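Local coordinates for protein cruciferin (PDB 3KGL) that probably serves as a seed storage protein, an 11S globulin laid down as a nutrient reserve for the seedling, at residues Lys65-Val79 against Gln144-Thr157. Sequence-based numbering, arbitrary orientation.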
# COMPACT_ATOMS: atom_id res chain seq x y z
N LYS A 65 9.02 10.84 7.87
CA LYS A 65 9.52 11.27 9.15
C LYS A 65 8.71 12.49 9.53
O LYS A 65 8.56 13.42 8.73
CB LYS A 65 11.00 11.65 9.04
CG LYS A 65 11.80 11.53 10.33
CD LYS A 65 13.30 11.81 10.12
CE LYS A 65 13.68 13.24 10.50
NZ LYS A 65 14.95 13.33 11.30
N LEU A 66 8.16 12.49 10.73
CA LEU A 66 7.47 13.66 11.23
C LEU A 66 8.10 13.98 12.58
O LEU A 66 8.03 13.18 13.51
CB LEU A 66 5.97 13.39 11.37
CG LEU A 66 5.00 14.49 10.92
CD1 LEU A 66 3.58 14.17 11.37
CD2 LEU A 66 5.44 15.84 11.44
N SER A 67 8.75 15.13 12.67
CA SER A 67 9.52 15.47 13.86
C SER A 67 8.79 16.53 14.67
O SER A 67 8.04 17.33 14.10
CB SER A 67 10.93 15.96 13.49
OG SER A 67 11.65 15.03 12.69
N PHE A 68 9.00 16.53 15.98
CA PHE A 68 8.49 17.58 16.88
C PHE A 68 9.63 18.03 17.80
O PHE A 68 10.42 17.21 18.25
CB PHE A 68 7.32 17.05 17.70
CG PHE A 68 6.67 18.08 18.58
CD1 PHE A 68 5.69 18.91 18.08
CD2 PHE A 68 7.03 18.19 19.92
CE1 PHE A 68 5.08 19.84 18.91
CE2 PHE A 68 6.43 19.12 20.74
CZ PHE A 68 5.45 19.95 20.23
N VAL A 69 9.72 19.33 18.04
CA VAL A 69 10.74 19.85 18.95
C VAL A 69 10.06 20.04 20.29
O VAL A 69 9.14 20.84 20.42
CB VAL A 69 11.32 21.19 18.46
CG1 VAL A 69 12.20 20.99 17.24
CG2 VAL A 69 10.20 22.13 18.12
N ALA A 70 10.50 19.27 21.28
CA ALA A 70 9.79 19.19 22.55
C ALA A 70 10.38 20.14 23.56
O ALA A 70 9.65 20.77 24.33
CB ALA A 70 9.83 17.78 23.09
N LYS A 71 11.70 20.24 23.56
CA LYS A 71 12.43 21.15 24.44
C LYS A 71 13.55 21.79 23.64
O LYS A 71 14.34 21.11 22.99
CB LYS A 71 13.05 20.42 25.65
CG LYS A 71 12.25 19.24 26.20
CD LYS A 71 12.62 18.89 27.65
CE LYS A 71 11.82 19.75 28.63
NZ LYS A 71 10.40 19.97 28.18
N GLY A 72 13.64 23.11 23.68
CA GLY A 72 14.85 23.75 23.21
C GLY A 72 14.64 24.58 21.97
O GLY A 72 13.52 24.92 21.61
N GLU A 73 15.76 24.89 21.32
CA GLU A 73 15.77 25.82 20.21
C GLU A 73 17.04 25.53 19.42
O GLU A 73 18.03 25.07 19.99
CB GLU A 73 15.78 27.25 20.76
CG GLU A 73 15.06 28.29 19.91
CD GLU A 73 14.63 29.53 20.71
OE1 GLU A 73 14.34 30.58 20.10
OE2 GLU A 73 14.58 29.43 21.96
N GLY A 74 17.02 25.77 18.11
CA GLY A 74 18.21 25.57 17.31
C GLY A 74 18.05 25.79 15.81
O GLY A 74 17.13 26.46 15.36
N LEU A 75 18.97 25.21 15.05
CA LEU A 75 18.99 25.33 13.60
C LEU A 75 18.68 23.99 12.93
O LEU A 75 18.98 22.94 13.50
CB LEU A 75 20.35 25.87 13.13
CG LEU A 75 20.70 27.26 13.67
CD1 LEU A 75 22.06 27.73 13.21
CD2 LEU A 75 19.65 28.25 13.23
N MET A 76 18.07 24.03 11.75
CA MET A 76 17.86 22.83 10.95
C MET A 76 18.13 23.03 9.47
O MET A 76 17.89 24.09 8.91
CB MET A 76 16.44 22.31 11.10
CG MET A 76 16.04 21.42 9.95
SD MET A 76 14.32 20.93 10.05
CE MET A 76 13.52 22.50 9.81
N GLY A 77 18.63 21.98 8.83
CA GLY A 77 18.92 22.02 7.41
C GLY A 77 18.33 20.80 6.73
O GLY A 77 18.61 19.66 7.09
N ARG A 78 17.50 21.06 5.73
CA ARG A 78 16.95 20.02 4.89
C ARG A 78 17.74 20.15 3.60
O ARG A 78 18.24 21.23 3.29
CB ARG A 78 15.47 20.31 4.62
CG ARG A 78 14.48 19.17 4.90
CD ARG A 78 13.11 19.73 5.32
NE ARG A 78 12.85 20.99 4.62
CZ ARG A 78 12.23 22.03 5.16
NH1 ARG A 78 11.81 21.98 6.42
NH2 ARG A 78 12.04 23.14 4.44
N VAL A 79 17.88 19.05 2.86
CA VAL A 79 18.49 19.10 1.54
C VAL A 79 17.73 18.16 0.62
O VAL A 79 17.77 16.94 0.80
CB VAL A 79 19.96 18.64 1.55
CG1 VAL A 79 20.52 18.64 0.14
CG2 VAL A 79 20.78 19.53 2.46
N GLN A 144 21.80 25.15 1.02
CA GLN A 144 20.36 25.12 1.23
C GLN A 144 19.91 26.00 2.40
O GLN A 144 20.73 26.47 3.19
CB GLN A 144 19.88 23.67 1.43
CG GLN A 144 19.92 22.81 0.17
CD GLN A 144 18.54 22.64 -0.48
OE1 GLN A 144 18.43 22.09 -1.58
NE2 GLN A 144 17.50 23.10 0.20
N LYS A 145 18.61 26.24 2.49
CA LYS A 145 18.07 27.08 3.54
C LYS A 145 18.27 26.45 4.91
O LYS A 145 17.85 25.31 5.16
CB LYS A 145 16.58 27.36 3.29
CG LYS A 145 15.83 27.91 4.50
CD LYS A 145 14.47 28.48 4.12
CE LYS A 145 14.60 29.81 3.38
NZ LYS A 145 13.30 30.55 3.30
N VAL A 146 18.92 27.19 5.79
CA VAL A 146 19.04 26.81 7.18
C VAL A 146 17.95 27.52 7.97
O VAL A 146 18.00 28.74 8.14
CB VAL A 146 20.39 27.21 7.76
CG1 VAL A 146 20.38 27.06 9.27
CG2 VAL A 146 21.49 26.37 7.15
N GLU A 147 16.98 26.76 8.45
CA GLU A 147 15.86 27.29 9.22
C GLU A 147 16.21 27.37 10.71
O GLU A 147 17.13 26.69 11.18
CB GLU A 147 14.62 26.42 9.00
CG GLU A 147 13.95 26.61 7.63
CD GLU A 147 13.36 25.32 7.07
OE1 GLU A 147 14.11 24.55 6.41
OE2 GLU A 147 12.15 25.08 7.26
N HIS A 148 15.50 28.23 11.45
CA HIS A 148 15.58 28.23 12.91
C HIS A 148 14.38 27.47 13.44
O HIS A 148 13.28 27.55 12.88
CB HIS A 148 15.58 29.65 13.47
CG HIS A 148 15.76 29.71 14.96
ND1 HIS A 148 14.72 29.95 15.84
CD2 HIS A 148 16.87 29.56 15.73
CE1 HIS A 148 15.18 29.94 17.08
NE2 HIS A 148 16.48 29.70 17.04
N ILE A 149 14.60 26.71 14.50
CA ILE A 149 13.53 25.93 15.12
C ILE A 149 13.45 26.22 16.62
O ILE A 149 14.46 26.42 17.29
CB ILE A 149 13.73 24.43 14.89
CG1 ILE A 149 15.14 24.00 15.29
CG2 ILE A 149 13.47 24.07 13.45
CD1 ILE A 149 15.35 22.52 15.28
N ARG A 150 12.21 26.24 17.12
CA ARG A 150 11.94 26.48 18.53
C ARG A 150 10.90 25.47 18.96
O ARG A 150 10.30 24.82 18.12
CB ARG A 150 11.38 27.89 18.75
CG ARG A 150 10.33 28.31 17.74
CD ARG A 150 9.21 29.14 18.36
NE ARG A 150 8.25 29.54 17.33
CZ ARG A 150 6.96 29.78 17.54
NH1 ARG A 150 6.45 29.68 18.77
NH2 ARG A 150 6.17 30.11 16.52
N THR A 151 10.67 25.37 20.26
CA THR A 151 9.73 24.39 20.79
C THR A 151 8.34 24.50 20.15
O THR A 151 7.80 25.60 19.99
CB THR A 151 9.65 24.47 22.32
OG1 THR A 151 10.88 23.97 22.87
CG2 THR A 151 8.50 23.64 22.85
N GLY A 152 7.79 23.36 19.74
CA GLY A 152 6.47 23.32 19.14
C GLY A 152 6.50 23.20 17.63
O GLY A 152 5.49 22.87 17.00
N ASP A 153 7.65 23.47 17.02
CA ASP A 153 7.78 23.31 15.59
C ASP A 153 7.52 21.85 15.23
O ASP A 153 7.98 20.94 15.91
CB ASP A 153 9.17 23.72 15.09
CG ASP A 153 9.37 25.23 15.04
OD1 ASP A 153 8.37 25.98 14.90
OD2 ASP A 153 10.54 25.67 15.13
N THR A 154 6.77 21.63 14.16
CA THR A 154 6.53 20.29 13.66
C THR A 154 7.08 20.19 12.24
O THR A 154 6.61 20.87 11.34
CB THR A 154 5.04 19.97 13.71
OG1 THR A 154 4.52 20.40 14.98
CG2 THR A 154 4.80 18.47 13.53
N ILE A 155 8.08 19.33 12.06
CA ILE A 155 8.80 19.19 10.80
C ILE A 155 8.40 17.94 10.01
O ILE A 155 8.21 16.88 10.61
CB ILE A 155 10.32 19.13 11.03
CG1 ILE A 155 10.90 20.52 11.28
CG2 ILE A 155 11.02 18.44 9.86
CD1 ILE A 155 11.04 20.86 12.74
N ALA A 156 8.30 18.06 8.69
CA ALA A 156 8.02 16.90 7.83
C ALA A 156 9.17 16.58 6.86
O ALA A 156 9.83 17.47 6.33
CB ALA A 156 6.74 17.07 7.07
N THR A 157 9.38 15.28 6.65
CA THR A 157 10.49 14.81 5.84
C THR A 157 10.10 13.65 4.94
O THR A 157 9.64 12.62 5.41
CB THR A 157 11.68 14.43 6.72
OG1 THR A 157 12.62 15.51 6.73
CG2 THR A 157 12.38 13.18 6.20
O HOH W 1 11.67 27.71 22.30
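Met-76 and Ile-155 meet tip to tip between two antiparallel strand pairs, CE of Met-76 lying 3.6 Å from CG1 of Ile-155. The thioether gets there on an extended chain, with CG anti to the backbone N (chi1 159°) and a bend only at the last torsion. Ile-149 CG2 flanks the same methyl at 4.0 Å, while its CD1 meets Val-69 CG1, so side chains from all four strands form a continuous apolar core.

Beside Met-76 and pointing the same way, Glu-147 turns its carboxylate to Arg-78. OE1 sits 3.2 Å from NH2 of Arg-78, over one face of the guanidinium, the two planes 73° apart; this is a salt bridge without the flat two-pronged fit, and the bond from Arg-78 NH1 to Glu-147 OE2 is weak (3.2 Å). Thr-288 OG1 on strand 288-290 hydrogen-bonds Glu-147 OE2 and weakly meets Arg-78 NH1, so one hydroxyl holds both sides of the pair.

The backbone evidence is two antiparallel ladders, 65-71 against 153-157 (axes 160° apart) and 73-79 against 146-150, with Ser-67 to Ile-155 and Gly-74 to Ile-149 as hydrogen-bonded pairs within them. At the bends, Thr-151 OG1 donates to a lone pair of Gly-72 O (3.1 Å), and Asp-153 OD2 accepts Arg-150 N at 2.7 Å across their type II turn. Phe-68 presents its ring edge to Thr-154, CD1 to OG1 3.6 Å.

Each segment gives one strand to each sheet, so the pair closes over an apolar interior, as in the two-sheet beta-barrel of the cupin fold, here the N-terminal one of this bicupin 11S globulin.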